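Local coordinates for protein leucine aminopeptidase (Legionella pneumophila, PDB 5GNE) that is a zinc-dependent aminopeptidase of the M28 family, which probably removes residues one at a time from the N-termini of peptides, at residues 128-133 with 238-243. Residues are numbered along the deposited sequence; the frame is centred on the assembly and turned at random.
With ZN (zinc ion), chain C.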
ATOM      1  N   SER A 128      -4.139  -4.732 -14.196  1.00 63.66           N
ATOM      2  CA  SER A 128      -3.283  -3.630 -14.637  1.00 48.79           C
ATOM      3  C   SER A 128      -3.982  -2.271 -14.648  1.00 48.01           C
ATOM      4  O   SER A 128      -5.157  -2.180 -14.969  1.00 58.59           O
ATOM      5  CB  SER A 128      -2.743  -3.932 -16.028  1.00 52.14           C
ATOM      6  OG  SER A 128      -2.367  -2.744 -16.694  1.00 55.11           O
ATOM      7  N   ALA A 129      -3.248  -1.208 -14.332  1.00 44.98           N
ATOM      8  CA  ALA A 129      -3.839   0.124 -14.308  1.00 50.55           C
ATOM      9  C   ALA A 129      -4.295   0.601 -15.685  1.00 53.06           C
ATOM     10  O   ALA A 129      -5.051   1.567 -15.783  1.00 58.13           O
ATOM     11  CB  ALA A 129      -2.856   1.139 -13.695  1.00 40.02           C
ATOM     12  N   LYS A 130      -3.824  -0.058 -16.738  1.00 52.71           N
ATOM     13  CA  LYS A 130      -4.242   0.271 -18.097  1.00 56.14           C
ATOM     14  C   LYS A 130      -5.414  -0.573 -18.594  1.00 63.47           C
ATOM     15  O   LYS A 130      -6.059  -0.199 -19.574  1.00 71.63           O
ATOM     16  CB  LYS A 130      -3.094   0.096 -19.100  1.00 57.37           C
ATOM     17  CG  LYS A 130      -1.884   0.963 -18.902  1.00 60.39           C
ATOM     18  CD  LYS A 130      -0.817   0.640 -19.951  1.00 75.97           C
ATOM     19  CE  LYS A 130      -0.220   1.921 -20.546  1.00 84.21           C
ATOM     20  NZ  LYS A 130       0.556   1.688 -21.804  1.00 90.61           N
ATOM     21  N   SER A 131      -5.690  -1.710 -17.955  1.00 57.12           N
ATOM     22  CA  SER A 131      -6.633  -2.656 -18.558  1.00 53.77           C
ATOM     23  C   SER A 131      -8.037  -2.524 -17.976  1.00 60.29           C
ATOM     24  O   SER A 131      -8.251  -1.908 -16.933  1.00 60.76           O
ATOM     25  CB  SER A 131      -6.143  -4.106 -18.413  1.00 52.39           C
ATOM     26  OG  SER A 131      -6.298  -4.597 -17.090  1.00 59.38           O
ATOM     27  N   ARG A 132      -8.994  -3.091 -18.696  1.00 71.18           N
ATOM     28  CA  ARG A 132     -10.386  -3.118 -18.289  1.00 74.48           C
ATOM     29  C   ARG A 132     -10.540  -3.942 -17.006  1.00 68.26           C
ATOM     30  O   ARG A 132     -11.258  -3.543 -16.085  1.00 63.37           O
ATOM     31  CB  ARG A 132     -11.255  -3.649 -19.434  1.00 81.20           C
ATOM     32  CG  ARG A 132     -12.755  -3.453 -19.249  1.00 97.02           C
ATOM     33  CD  ARG A 132     -13.043  -1.991 -18.832  1.00112.94           C
ATOM     34  NE  ARG A 132     -14.455  -1.698 -18.539  1.00126.50           N
ATOM     35  CZ  ARG A 132     -15.206  -2.288 -17.609  1.00126.67           C
ATOM     36  NH1 ARG A 132     -14.716  -3.271 -16.889  1.00129.01           N
ATOM     37  NH2 ARG A 132     -16.469  -1.919 -17.422  1.00122.84           N
ATOM     38  N   THR A 133      -9.893  -5.102 -16.952  1.00 59.48           N
ATOM     39  CA  THR A 133      -9.950  -5.908 -15.740  1.00 57.03           C
ATOM     40  C   THR A 133      -9.402  -5.144 -14.551  1.00 60.68           C
ATOM     41  O   THR A 133      -9.970  -5.204 -13.468  1.00 65.85           O
ATOM     42  CB  THR A 133      -9.181  -7.226 -15.883  1.00 59.10           C
ATOM     43  OG1 THR A 133      -7.921  -6.983 -16.525  1.00 65.89           O
ATOM     44  CG2 THR A 133      -9.978  -8.212 -16.710  1.00 50.81           C
ATOM     45  N   GLU A 238       0.041   1.119  -8.396  1.00 35.66           N
ATOM     46  CA  GLU A 238       1.255   1.067  -7.579  1.00 35.39           C
ATOM     47  C   GLU A 238       2.439   0.587  -8.418  1.00 34.15           C
ATOM     48  O   GLU A 238       3.580   0.968  -8.179  1.00 36.33           O
ATOM     49  CB  GLU A 238       1.051   0.180  -6.362  1.00 31.36           C
ATOM     50  CG  GLU A 238       2.232   0.123  -5.401  1.00 30.90           C
ATOM     51  CD  GLU A 238       3.227  -0.982  -5.748  1.00 42.38           C
ATOM     52  OE1 GLU A 238       2.944  -1.785  -6.674  1.00 43.49           O
ATOM     53  OE2 GLU A 238       4.290  -1.054  -5.093  1.00 36.68           O
ATOM     54  N   GLU A 239       2.144  -0.225  -9.424  1.00 37.90           N
ATOM     55  CA  GLU A 239       3.168  -0.790 -10.293  1.00 33.93           C
ATOM     56  C   GLU A 239       3.619   0.220 -11.336  1.00 33.32           C
ATOM     57  O   GLU A 239       4.434  -0.089 -12.190  1.00 47.73           O
ATOM     58  CB  GLU A 239       2.662  -2.101 -10.940  1.00 38.60           C
ATOM     59  CG  GLU A 239       2.386  -3.261  -9.909  1.00 51.20           C
ATOM     60  CD  GLU A 239       3.663  -3.789  -9.272  1.00 54.56           C
ATOM     61  OE1 GLU A 239       4.728  -3.218  -9.598  1.00 65.97           O
ATOM     62  OE2 GLU A 239       3.623  -4.771  -8.474  1.00 40.78           O
ATOM     63  N   ARG A 240       3.115   1.444 -11.232  1.00 37.93           N
ATOM     64  CA  ARG A 240       3.519   2.552 -12.120  1.00 38.46           C
ATOM     65  C   ARG A 240       4.144   3.688 -11.312  1.00 37.80           C
ATOM     66  O   ARG A 240       3.649   4.814 -11.312  1.00 47.45           O
ATOM     67  CB  ARG A 240       2.299   3.078 -12.917  1.00 35.75           C
ATOM     68  CG  ARG A 240       1.409   1.946 -13.467  1.00 32.41           C
ATOM     69  CD  ARG A 240       2.102   1.170 -14.604  1.00 32.34           C
ATOM     70  NE  ARG A 240       1.245   0.091 -15.060  1.00 58.95           N
ATOM     71  CZ  ARG A 240       1.338  -0.548 -16.226  1.00 55.45           C
ATOM     72  NH1 ARG A 240       2.248  -0.204 -17.128  1.00 51.42           N
ATOM     73  NH2 ARG A 240       0.474  -1.520 -16.497  1.00 48.33           N
ATOM     74  N   GLY A 241       5.222   3.391 -10.603  1.00 39.44           N
ATOM     75  CA  GLY A 241       5.891   4.387  -9.787  1.00 35.82           C
ATOM     76  C   GLY A 241       5.051   4.975  -8.668  1.00 40.69           C
ATOM     77  O   GLY A 241       5.138   6.170  -8.365  1.00 34.51           O
ATOM     78  N   LEU A 242       4.203   4.139  -8.084  1.00 33.41           N
ATOM     79  CA  LEU A 242       3.411   4.515  -6.905  1.00 35.14           C
ATOM     80  C   LEU A 242       2.454   5.669  -7.166  1.00 37.55           C
ATOM     81  O   LEU A 242       2.057   6.373  -6.239  1.00 42.58           O
ATOM     82  CB  LEU A 242       4.324   4.881  -5.722  1.00 34.53           C
ATOM     83  CG  LEU A 242       5.546   3.989  -5.477  1.00 35.40           C
ATOM     84  CD1 LEU A 242       6.284   4.426  -4.208  1.00 33.15           C
ATOM     85  CD2 LEU A 242       5.167   2.537  -5.433  1.00 42.81           C
ATOM     86  N   ILE A 243       2.048   5.854  -8.412  1.00 31.29           N
ATOM     87  CA  ILE A 243       1.291   7.063  -8.737  1.00 41.95           C
ATOM     88  C   ILE A 243      -0.129   7.077  -8.136  1.00 42.14           C
ATOM     89  O   ILE A 243      -0.618   8.152  -7.777  1.00 44.11           O
ATOM     90  CB  ILE A 243       1.239   7.315 -10.273  1.00 41.07           C
ATOM     91  CG1 ILE A 243       0.689   8.726 -10.557  1.00 48.02           C
ATOM     92  CG2 ILE A 243       0.435   6.246 -10.971  1.00 40.24           C
ATOM     93  CD1 ILE A 243       0.585   9.110 -12.036  1.00 30.24           C
TER
HETATM   94 ZN    ZN C 401       5.206  -4.729  -6.743  1.00112.49          ZN
HETATM   95  O   HOH W   1       5.996  -3.801  -5.082  1.00 37.49           O
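R240 reaches across to the turn S128-S131 with a side chain that bends once, at chi2 (-70°), and then runs out straight through chi3 (178°), and almost everything that touches here is that side chain. Its CG stands beside its own backbone N, and the extended outer part carries the guanidinium to the turn. One nitrogen, NH2, does most of the touching: it lies 3.1 Å from S128 OG, which sits at the edge of the guanidinium, near its plane. K130 approaches differently, its CG placed 4.2 Å from NH2, over one face and offset toward the rim. The two long chains cross at about a right angle; K130 NZ stays 5.3 Å from R240 NH1, and the salt bridge from D196 to NH2 probably tempers the like charges. Lower on the arginine, the methyl group of A129 packs against the aliphatic stem, CB to CG 4.3 Å.

The serine is itself held from within its turn. With OG anti to the backbone N (chi1 157°), it accepts from K130 N at 3.1 Å, the ST turn, inside a type I beta turn closed by S131 N to S128 O; a further hydrogen bond joins OG to D196. D196 thus links both buried polar ends, S128 OG and R240 NH2.

In the M28 fold, the loop after strand 230-235 bears metal ligands, and here R240 directly follows the glutamate pair E238-E239. The carboxylate of E239 turns away from the turn and binds zinc through OE2 at 2.4 Å, in a site completed by D204 and H344. E238 OE2 accepts a hydrogen bond from the zinc-bound water at 3.2 Å.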